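Local coordinates for protein BZZ1 (Saccharomyces cerevisiae, PDB 1ZUU), which acts in endocytosis and trafficking to the vacuole, and works with type I myosins to restore actin polarity after salt stress, at residues D24-V29 with I40-T45. Residues are numbered along the deposited sequence; the frame is centred on the assembly and turned at random.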
loop_
_atom_site.group_PDB
_atom_site.type_symbol
_atom_site.label_atom_id
_atom_site.label_comp_id
_atom_site.label_asym_id
_atom_site.label_seq_id
_atom_site.Cartn_x
_atom_site.Cartn_y
_atom_site.Cartn_z
ATOM N N ASP A 24 -1.986 9.615 2.132
ATOM C CA ASP A 24 -0.601 9.365 1.659
ATOM C C ASP A 24 -0.614 9.274 0.122
ATOM O O ASP A 24 -1.561 8.743 -0.502
ATOM C CB ASP A 24 -0.093 8.085 2.257
ATOM C CG ASP A 24 0.222 8.170 3.771
ATOM O OD1 ASP A 24 0.252 9.305 4.316
ATOM O OD2 ASP A 24 0.445 7.081 4.364
ATOM N N LYS A 25 0.472 9.743 -0.459
ATOM C CA LYS A 25 0.679 9.631 -1.911
ATOM C C LYS A 25 1.360 8.282 -2.210
ATOM O O LYS A 25 2.394 7.977 -1.625
ATOM C CB LYS A 25 1.618 10.771 -2.408
ATOM C CG LYS A 25 1.068 12.078 -2.581
ATOM C CD LYS A 25 0.513 12.785 -1.411
ATOM C CE LYS A 25 0.264 14.269 -1.717
ATOM N NZ LYS A 25 -0.256 14.948 -0.593
ATOM N N ILE A 26 0.726 7.493 -3.085
ATOM C CA ILE A 26 1.184 6.135 -3.340
ATOM C C ILE A 26 1.362 5.916 -4.855
ATOM O O ILE A 26 0.780 6.666 -5.683
ATOM C CB ILE A 26 0.268 5.058 -2.724
ATOM C CG1 ILE A 26 -1.119 5.054 -3.388
ATOM C CG2 ILE A 26 0.194 5.242 -1.193
ATOM C CD1 ILE A 26 -2.026 3.911 -2.919
ATOM N N SER A 27 2.072 4.861 -5.190
ATOM C CA SER A 27 2.248 4.452 -6.587
ATOM C C SER A 27 2.349 2.913 -6.623
ATOM O O SER A 27 2.795 2.261 -5.693
ATOM C CB SER A 27 3.508 5.072 -7.178
ATOM O OG SER A 27 4.657 4.602 -6.530
ATOM N N LEU A 28 1.891 2.369 -7.750
ATOM C CA LEU A 28 1.897 0.898 -7.907
ATOM C C LEU A 28 3.307 0.364 -8.225
ATOM O O LEU A 28 4.025 0.933 -9.034
ATOM C CB LEU A 28 0.955 0.561 -9.030
ATOM C CG LEU A 28 0.670 -0.930 -9.347
ATOM C CD1 LEU A 28 0.100 -1.660 -8.128
ATOM C CD2 LEU A 28 -0.226 -1.045 -10.548
ATOM N N VAL A 29 3.627 -0.794 -7.629
ATOM C CA VAL A 29 4.766 -1.597 -8.037
ATOM C C VAL A 29 4.269 -2.854 -8.796
ATOM O O VAL A 29 4.729 -3.146 -9.894
ATOM C CB VAL A 29 5.660 -2.021 -6.858
ATOM C CG1 VAL A 29 6.771 -2.978 -7.318
ATOM C CG2 VAL A 29 6.185 -0.814 -6.127
ATOM N N ILE A 40 3.276 -1.653 -3.388
ATOM C CA ILE A 40 3.215 -0.243 -3.688
ATOM C C ILE A 40 4.492 0.451 -3.136
ATOM O O ILE A 40 5.196 -0.071 -2.280
ATOM C CB ILE A 40 1.931 0.439 -3.087
ATOM C CG1 ILE A 40 1.955 0.369 -1.562
ATOM C CG2 ILE A 40 0.678 -0.145 -3.684
ATOM C CD1 ILE A 40 1.011 1.395 -0.905
ATOM N N ASN A 41 4.634 1.692 -3.608
ATOM C CA ASN A 41 5.466 2.684 -2.948
ATOM C C ASN A 41 4.554 3.675 -2.208
ATOM O O ASN A 41 3.524 4.072 -2.768
ATOM C CB ASN A 41 6.320 3.450 -3.940
ATOM C CG ASN A 41 7.074 2.545 -4.885
ATOM O OD1 ASN A 41 7.969 1.805 -4.484
ATOM N ND2 ASN A 41 6.637 2.532 -6.151
ATOM N N ASN A 42 4.961 4.070 -1.029
ATOM C CA ASN A 42 4.336 5.176 -0.313
ATOM C C ASN A 42 5.339 6.322 -0.423
ATOM O O ASN A 42 6.345 6.336 0.260
ATOM C CB ASN A 42 4.027 4.777 1.124
ATOM C CG ASN A 42 3.270 5.837 1.888
ATOM O OD1 ASN A 42 3.380 7.039 1.572
ATOM N ND2 ASN A 42 2.459 5.418 2.874
ATOM N N ASP A 43 5.047 7.284 -1.334
ATOM C CA ASP A 43 5.968 8.404 -1.507
ATOM C C ASP A 43 5.868 9.389 -0.345
ATOM O O ASP A 43 6.854 10.127 -0.111
ATOM C CB ASP A 43 5.820 9.093 -2.871
ATOM C CG ASP A 43 6.443 8.307 -4.041
ATOM O OD1 ASP A 43 7.104 7.276 -3.791
ATOM O OD2 ASP A 43 6.264 8.734 -5.219
ATOM N N THR A 44 4.770 9.439 0.370
ATOM C CA THR A 44 4.711 10.261 1.583
ATOM C C THR A 44 5.730 9.786 2.608
ATOM O O THR A 44 6.436 10.591 3.237
ATOM C CB THR A 44 3.297 10.276 2.158
ATOM O OG1 THR A 44 2.444 10.939 1.208
ATOM C CG2 THR A 44 3.248 10.964 3.506
ATOM N N THR A 45 5.838 8.460 2.828
ATOM C CA THR A 45 6.716 7.934 3.871
ATOM C C THR A 45 8.111 7.533 3.340
ATOM O O THR A 45 9.030 7.399 4.168
ATOM C CB THR A 45 6.061 6.718 4.540
ATOM O OG1 THR A 45 6.003 5.698 3.575
ATOM C CG2 THR A 45 4.695 7.049 5.105
HETATM O O HOH W 1 7.141 2.105 -8.819
#
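Ser27 and Asn41 are the hydrogen-bonded pair at the middle of the antiparallel hairpin of strands 26-28 and 37-42, part of the small beta barrel of the protein's first SH3 domain. Strand 26-28 lies at one edge of a three-stranded antiparallel sheet, with 37-42 between it and 47-52. The backbone bonds are reciprocal: Ser27 N donates to Asn41 O, and Asn41 N to Ser27 O at 2.8 Å. Beyond the paired strands the chain turns at Asp43 and Thr44, and Lys25 O takes a bond from Asp43 N and a weak one from Thr44 N.

Polar side chains continue the pairing. Asn41 ND2 reaches Ser27 OG at 2.9 Å with the hydroxyl nearly in its amide plane; with OD1 bonded to Thr48 OG1 on the next strand and ND2 to Ser27 OG, the amide is probably kept from flipping. Val29 CG2 lies 3.4 Å from Asn41 ND2, its side chain running across the amide. Asn42 has CG anti to its backbone N (chi1 -175°), which carries ND2 to Asp24 OD2 at 3.0 Å, approaching from above the carboxylate plane. The same ND2 also donates to Thr19 O, and Asp24 OD2 accepts from Thr21 N. Asn42 OD1 accepts from Thr45 N, three residues on, from above the amide plane: an Asx motif. A leucine in place of Asn42 would probably leave Asp24 and Thr19 O without this donor and the turn without its side-chain acceptor.

On the buried face, Ile26 CG2 meets Ile40 CD1 at 3.9 Å, and both isoleucines pack on Ile56. At the turn end, the N-H of Lys25 points almost straight at Thr44 OG1, with Lys25 N 2.8 Å from OG1 and an N-H...O angle of 177°.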